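Local coordinates for 3-carboxy-cis,cis-muconate cycloisomerase (Acinetobacter calcoaceticus, PDB 1Q5N), which probably belongs to the fumarase/aspartase superfamily and assembles as a largely helical tetramer of four copies of one chain, at residues R15-I20 against R123-I128; A293-A298 against A339-R344. All coordinates share one frame; numbering follows the deposited sequence.

Contact 1: residues R15-I20 against R123-I128; sequences RDVTEI and RDALAI
I128 reaches across to helix 15-20 and touches three of its residues, so it is the side chain to follow. Its CB already lies near V17, with CG2 of V17 at the limit of contact. From there the chain forks. The CG2 branch of I128 packs against CG2 of V17 at 3.9 Å, the two side chains sliding past each other in opposite directions. The other branch leaves beside the backbone N (chi1 -71°) and stretches out through CG1, so that CD1 lands between two residues of helix 15-20: it is 3.6 Å from CB of D16 and 3.9 Å from CD1 of I20.

The side chains of I20 and D124 cross at about a right angle, with I20 CD1 3.6 Å from D124 CB and 3.7 Å from the backbone N of A125. Beside the isoleucine pair, V17 CG1 lies 4.2 Å from A125 CB, and F335 of helix 323-351 packs on both residues. The two segments run almost antiparallel (174°), their axes 9.6 Å apart.

The aspartates lend only their CB atoms to the contact; D124 OD2 is hydrogen-bonded to Y29 OH, and D16 OD2 to Q14 NE2. No hydrogen bond spans the two segments, which meet by apolar packing, with the carboxylates bonded to neighbours beyond them; just ahead of R123 on the long helix, Q121 NE2 donates a bond to I20 O.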
ATOM      1  N   ARG A  15       4.898  25.196   5.024  1.00 40.81           N
ATOM      2  CA  ARG A  15       5.364  26.183   4.058  1.00 43.37           C
ATOM      3  C   ARG A  15       6.824  26.092   3.542  1.00 40.65           C
ATOM      4  O   ARG A  15       7.033  26.069   2.353  1.00 39.57           O
ATOM      5  CB  ARG A  15       5.086  27.577   4.608  1.00 49.21           C
ATOM      6  CG  ARG A  15       4.858  28.590   3.540  1.00 58.30           C
ATOM      7  CD  ARG A  15       5.297  29.947   4.066  1.00 67.67           C
ATOM      8  NE  ARG A  15       4.162  30.781   4.482  1.00 75.58           N
ATOM      9  CZ  ARG A  15       4.267  31.876   5.247  1.00 78.63           C
ATOM     10  NH1 ARG A  15       5.465  32.271   5.701  1.00 80.52           N
ATOM     11  NH2 ARG A  15       3.180  32.600   5.532  1.00 79.50           N
ATOM     12  N   ASP A  16       7.820  26.026   4.415  1.00 39.63           N
ATOM     13  CA  ASP A  16       9.214  25.940   3.969  1.00 40.83           C
ATOM     14  C   ASP A  16       9.566  24.644   3.188  1.00 40.59           C
ATOM     15  O   ASP A  16      10.254  24.684   2.158  1.00 41.72           O
ATOM     16  CB  ASP A  16      10.161  26.111   5.176  1.00 43.53           C
ATOM     17  CG  ASP A  16       9.814  27.366   6.026  1.00 48.29           C
ATOM     18  OD1 ASP A  16       9.662  28.479   5.453  1.00 48.68           O
ATOM     19  OD2 ASP A  16       9.673  27.228   7.277  1.00 52.20           O
ATOM     20  N   VAL A  17       9.075  23.493   3.647  1.00 38.31           N
ATOM     21  CA  VAL A  17       9.364  22.260   2.949  1.00 36.93           C
ATOM     22  C   VAL A  17       8.650  22.264   1.582  1.00 36.59           C
ATOM     23  O   VAL A  17       9.181  21.778   0.624  1.00 36.28           O
ATOM     24  CB  VAL A  17       9.003  21.044   3.849  1.00 36.18           C
ATOM     25  CG1 VAL A  17       9.070  19.720   3.061  1.00 31.03           C
ATOM     26  CG2 VAL A  17       9.962  21.024   5.047  1.00 33.12           C
ATOM     27  N   THR A  18       7.461  22.838   1.492  1.00 36.94           N
ATOM     28  CA  THR A  18       6.759  22.938   0.212  1.00 38.57           C
ATOM     29  C   THR A  18       7.555  23.810  -0.804  1.00 39.09           C
ATOM     30  O   THR A  18       7.563  23.547  -2.018  1.00 37.26           O
ATOM     31  CB  THR A  18       5.338  23.548   0.428  1.00 38.45           C
ATOM     32  OG1 THR A  18       4.551  22.582   1.107  1.00 42.56           O
ATOM     33  CG2 THR A  18       4.632  23.859  -0.884  1.00 38.55           C
ATOM     34  N   GLU A  19       8.211  24.851  -0.296  1.00 40.13           N
ATOM     35  CA  GLU A  19       8.998  25.730  -1.146  1.00 41.79           C
ATOM     36  C   GLU A  19      10.225  24.977  -1.654  1.00 39.82           C
ATOM     37  O   GLU A  19      10.583  25.117  -2.818  1.00 39.29           O
ATOM     38  CB  GLU A  19       9.442  26.967  -0.365  1.00 47.47           C
ATOM     39  CG  GLU A  19       9.295  28.272  -1.156  1.00 57.88           C
ATOM     40  CD  GLU A  19       9.613  29.507  -0.287  1.00 65.22           C
ATOM     41  OE1 GLU A  19       8.818  29.817   0.679  1.00 65.46           O
ATOM     42  OE2 GLU A  19      10.676  30.152  -0.584  1.00 68.18           O
ATOM     43  N   ILE A  20      10.869  24.185  -0.791  1.00 36.30           N
ATOM     44  CA  ILE A  20      12.037  23.448  -1.230  1.00 36.57           C
ATOM     45  C   ILE A  20      11.716  22.512  -2.407  1.00 36.75           C
ATOM     46  O   ILE A  20      12.576  22.293  -3.270  1.00 37.31           O
ATOM     47  CB  ILE A  20      12.670  22.644  -0.052  1.00 37.86           C
ATOM     48  CG1 ILE A  20      13.409  23.618   0.873  1.00 39.19           C
ATOM     49  CG2 ILE A  20      13.666  21.588  -0.552  1.00 36.26           C
ATOM     50  CD1 ILE A  20      13.796  22.990   2.197  1.00 40.84           C
ATOM     51  N   ARG A 123      18.594  17.433   1.667  1.00 33.84           N
ATOM     52  CA  ARG A 123      19.444  17.958   2.707  1.00 34.24           C
ATOM     53  C   ARG A 123      18.757  19.121   3.400  1.00 32.79           C
ATOM     54  O   ARG A 123      18.735  19.198   4.628  1.00 32.79           O
ATOM     55  CB  ARG A 123      20.800  18.416   2.161  1.00 35.22           C
ATOM     56  CG  ARG A 123      21.719  18.917   3.291  1.00 36.52           C
ATOM     57  CD  ARG A 123      23.149  19.193   2.800  1.00 40.09           C
ATOM     58  NE  ARG A 123      23.221  20.149   1.688  1.00 41.56           N
ATOM     59  CZ  ARG A 123      24.334  20.387   0.977  1.00 43.17           C
ATOM     60  NH1 ARG A 123      25.478  19.737   1.256  1.00 40.19           N
ATOM     61  NH2 ARG A 123      24.302  21.281  -0.008  1.00 41.95           N
ATOM     62  N   ASP A 124      18.185  20.016   2.618  1.00 31.55           N
ATOM     63  CA  ASP A 124      17.557  21.174   3.203  1.00 33.06           C
ATOM     64  C   ASP A 124      16.250  20.858   3.960  1.00 34.66           C
ATOM     65  O   ASP A 124      15.988  21.435   5.018  1.00 34.28           O
ATOM     66  CB  ASP A 124      17.303  22.242   2.126  1.00 32.90           C
ATOM     67  CG  ASP A 124      18.600  22.969   1.680  1.00 35.81           C
ATOM     68  OD1 ASP A 124      19.628  22.844   2.373  1.00 35.78           O
ATOM     69  OD2 ASP A 124      18.595  23.654   0.629  1.00 36.14           O
ATOM     70  N   ALA A 125      15.423  19.957   3.422  1.00 33.02           N
ATOM     71  CA  ALA A 125      14.171  19.627   4.097  1.00 32.63           C
ATOM     72  C   ALA A 125      14.459  18.780   5.348  1.00 32.51           C
ATOM     73  O   ALA A 125      13.716  18.860   6.311  1.00 33.35           O
ATOM     74  CB  ALA A 125      13.197  18.908   3.119  1.00 31.93           C
ATOM     75  N   LEU A 126      15.532  17.982   5.349  1.00 32.58           N
ATOM     76  CA  LEU A 126      15.880  17.193   6.531  1.00 33.71           C
ATOM     77  C   LEU A 126      16.258  18.129   7.689  1.00 34.36           C
ATOM     78  O   LEU A 126      15.931  17.850   8.832  1.00 34.71           O
ATOM     79  CB  LEU A 126      17.076  16.282   6.278  1.00 35.26           C
ATOM     80  CG  LEU A 126      16.823  14.790   6.215  1.00 40.60           C
ATOM     81  CD1 LEU A 126      18.124  14.084   6.524  1.00 42.57           C
ATOM     82  CD2 LEU A 126      15.745  14.341   7.228  1.00 41.39           C
ATOM     83  N   ALA A 127      16.955  19.225   7.382  1.00 32.73           N
ATOM     84  CA  ALA A 127      17.387  20.185   8.399  1.00 33.14           C
ATOM     85  C   ALA A 127      16.131  20.742   9.062  1.00 32.67           C
ATOM     86  O   ALA A 127      16.056  20.831  10.273  1.00 33.27           O
ATOM     87  CB  ALA A 127      18.247  21.369   7.749  1.00 27.10           C
ATOM     88  N   ILE A 128      15.145  21.126   8.263  1.00 33.92           N
ATOM     89  CA  ILE A 128      13.903  21.638   8.820  1.00 34.25           C
ATOM     90  C   ILE A 128      13.172  20.565   9.634  1.00 35.84           C
ATOM     91  O   ILE A 128      12.769  20.842  10.763  1.00 37.51           O
ATOM     92  CB  ILE A 128      12.964  22.140   7.725  1.00 34.95           C
ATOM     93  CG1 ILE A 128      13.529  23.419   7.132  1.00 35.46           C
ATOM     94  CG2 ILE A 128      11.544  22.421   8.295  1.00 32.96           C
ATOM     95  CD1 ILE A 128      12.794  23.809   5.886  1.00 37.06           C
TER

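Contact 2: residues A293-A298 against A339-R344; sequences ASVLAA and AGALER
V295 and A341 meet where the two segments come nearest, their CA atoms 4.9 Å apart. The valine's CG2, set beside its own backbone N, lies 3.7 Å from O of A341 and also touches CB of R344. One turn along, A298 and A341 put methyl against methyl, CB to CB at 4.2 Å. At the other end the aliphatic part of R344 runs alongside S294, with CD 3.7 Å from the serine CB. The small residues let the segment axes approach to 9.0 Å at an angle of 149°.

Further out, R344 stays extended from CG to NE and then turns its guanidinium at chi4 99° back over its own helix. There G340 CA lies in plane at the edge of the group, and NH1 makes a weak bond to G340 O. NH2 reaches S10 O and Y13 O, while S294 OG bonds L11 O. V251 of helix 235-261 packs on V295 and A341, and H325 and L321 of the second subunit pack on A293 and L296.

Apolar contact through small residues thus joins two antiparallel helices of the family's central bundle beside a subunit interface, while the polar ends of S294 and R344 tie both to the same N-terminal backbone.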
ATOM      1  N   ALA A 293      -7.112  16.052  12.728  1.00 28.28           N
ATOM      2  CA  ALA A 293      -7.626  15.675  11.428  1.00 29.79           C
ATOM      3  C   ALA A 293      -6.519  15.685  10.343  1.00 31.00           C
ATOM      4  O   ALA A 293      -6.399  14.740   9.546  1.00 30.28           O
ATOM      5  CB  ALA A 293      -8.804  16.600  11.041  1.00 29.77           C
ATOM      6  N   SER A 294      -5.693  16.727  10.327  1.00 30.83           N
ATOM      7  CA  SER A 294      -4.582  16.800   9.370  1.00 31.13           C
ATOM      8  C   SER A 294      -3.516  15.740   9.658  1.00 29.86           C
ATOM      9  O   SER A 294      -3.024  15.076   8.758  1.00 27.66           O
ATOM     10  CB  SER A 294      -3.873  18.151   9.462  1.00 33.65           C
ATOM     11  OG  SER A 294      -4.758  19.170   9.088  1.00 43.03           O
ATOM     12  N   VAL A 295      -3.119  15.633  10.919  1.00 27.61           N
ATOM     13  CA  VAL A 295      -2.104  14.665  11.265  1.00 28.33           C
ATOM     14  C   VAL A 295      -2.579  13.234  10.966  1.00 28.39           C
ATOM     15  O   VAL A 295      -1.804  12.432  10.487  1.00 28.68           O
ATOM     16  CB  VAL A 295      -1.665  14.798  12.781  1.00 26.16           C
ATOM     17  CG1 VAL A 295      -0.673  13.714  13.153  1.00 23.50           C
ATOM     18  CG2 VAL A 295      -0.991  16.166  13.007  1.00 26.23           C
ATOM     19  N   LEU A 296      -3.847  12.930  11.214  1.00 27.13           N
ATOM     20  CA  LEU A 296      -4.324  11.593  10.997  1.00 26.01           C
ATOM     21  C   LEU A 296      -4.462  11.333   9.498  1.00 27.04           C
ATOM     22  O   LEU A 296      -4.281  10.201   9.059  1.00 26.94           O
ATOM     23  CB  LEU A 296      -5.616  11.342  11.789  1.00 25.01           C
ATOM     24  CG  LEU A 296      -5.305  11.150  13.291  1.00 26.99           C
ATOM     25  CD1 LEU A 296      -6.591  11.171  14.147  1.00 26.73           C
ATOM     26  CD2 LEU A 296      -4.556   9.841  13.491  1.00 26.37           C
ATOM     27  N   ALA A 297      -4.742  12.374   8.711  1.00 27.29           N
ATOM     28  CA  ALA A 297      -4.781  12.203   7.255  1.00 27.32           C
ATOM     29  C   ALA A 297      -3.330  11.865   6.764  1.00 26.70           C
ATOM     30  O   ALA A 297      -3.133  11.021   5.907  1.00 28.73           O
ATOM     31  CB  ALA A 297      -5.286  13.465   6.576  1.00 26.24           C
ATOM     32  N   ALA A 298      -2.320  12.506   7.315  1.00 25.96           N
ATOM     33  CA  ALA A 298      -0.953  12.216   6.906  1.00 25.71           C
ATOM     34  C   ALA A 298      -0.591  10.786   7.369  1.00 25.41           C
ATOM     35  O   ALA A 298       0.126  10.064   6.673  1.00 25.44           O
ATOM     36  CB  ALA A 298      -0.006  13.256   7.516  1.00 23.11           C
ATOM     37  N   ALA A 339       6.504  17.084   7.510  1.00 26.67           N
ATOM     38  CA  ALA A 339       6.813  18.418   8.043  1.00 26.54           C
ATOM     39  C   ALA A 339       5.469  19.065   8.433  1.00 27.54           C
ATOM     40  O   ALA A 339       5.365  19.717   9.477  1.00 26.45           O
ATOM     41  CB  ALA A 339       7.565  19.272   6.964  1.00 28.62           C
ATOM     42  N   GLY A 340       4.430  18.874   7.605  1.00 27.05           N
ATOM     43  CA  GLY A 340       3.113  19.409   7.973  1.00 27.01           C
ATOM     44  C   GLY A 340       2.576  18.775   9.270  1.00 27.18           C
ATOM     45  O   GLY A 340       2.079  19.450  10.179  1.00 28.56           O
ATOM     46  N   ALA A 341       2.718  17.466   9.400  1.00 25.96           N
ATOM     47  CA  ALA A 341       2.204  16.802  10.600  1.00 27.62           C
ATOM     48  C   ALA A 341       3.007  17.231  11.839  1.00 28.84           C
ATOM     49  O   ALA A 341       2.451  17.379  12.918  1.00 30.14           O
ATOM     50  CB  ALA A 341       2.244  15.216  10.431  1.00 22.53           C
ATOM     51  N   LEU A 342       4.313  17.409  11.678  1.00 30.17           N
ATOM     52  CA  LEU A 342       5.178  17.849  12.780  1.00 31.69           C
ATOM     53  C   LEU A 342       4.808  19.261  13.189  1.00 32.81           C
ATOM     54  O   LEU A 342       4.736  19.571  14.376  1.00 32.88           O
ATOM     55  CB  LEU A 342       6.644  17.837  12.346  1.00 28.68           C
ATOM     56  CG  LEU A 342       7.236  16.466  12.363  1.00 27.06           C
ATOM     57  CD1 LEU A 342       8.585  16.488  11.691  1.00 27.26           C
ATOM     58  CD2 LEU A 342       7.330  16.047  13.822  1.00 27.92           C
ATOM     59  N   GLU A 343       4.569  20.122  12.209  1.00 32.89           N
ATOM     60  CA  GLU A 343       4.225  21.476  12.571  1.00 35.76           C
ATOM     61  C   GLU A 343       2.919  21.548  13.412  1.00 36.47           C
ATOM     62  O   GLU A 343       2.870  22.280  14.396  1.00 36.17           O
ATOM     63  CB  GLU A 343       4.108  22.354  11.317  1.00 38.93           C
ATOM     64  CG  GLU A 343       3.364  23.645  11.553  1.00 45.96           C
ATOM     65  CD  GLU A 343       3.537  24.598  10.403  1.00 52.51           C
ATOM     66  OE1 GLU A 343       4.551  25.347  10.411  1.00 55.96           O
ATOM     67  OE2 GLU A 343       2.681  24.576   9.477  1.00 55.73           O
ATOM     68  N   ARG A 344       1.858  20.830  13.022  1.00 35.76           N
ATOM     69  CA  ARG A 344       0.631  20.851  13.807  1.00 34.50           C
ATOM     70  C   ARG A 344       0.827  20.164  15.183  1.00 34.38           C
ATOM     71  O   ARG A 344       0.325  20.636  16.205  1.00 33.99           O
ATOM     72  CB  ARG A 344      -0.480  20.228  12.995  1.00 35.38           C
ATOM     73  CG  ARG A 344      -0.968  21.266  12.041  1.00 38.91           C
ATOM     74  CD  ARG A 344      -1.560  20.663  10.869  1.00 42.97           C
ATOM     75  NE  ARG A 344      -1.572  21.627   9.775  1.00 49.80           N
ATOM     76  CZ  ARG A 344      -0.668  21.650   8.785  1.00 50.66           C
ATOM     77  NH1 ARG A 344       0.322  20.765   8.733  1.00 48.87           N
ATOM     78  NH2 ARG A 344      -0.757  22.576   7.838  1.00 54.01           N
TER

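Contact 1 closes before contact 2 opens along the chain, and their centres lie about 15 Å apart. They share no helix: contact 1 joins helices 15-20 and 110-146, contact 2 joins 290-311 and 323-351. Yet they touch directly, V17 CG2 lying 3.5 Å from A339 CB. L342 of contact 2 in turn packs on helix 110-146 at V129 and V133. The long helices thus form one continuous bundle, the central helical body of this superfamily, with short helix 15-20 laid on it; helix 290-311 carries the packing on into neighbouring subunits of the tetramer.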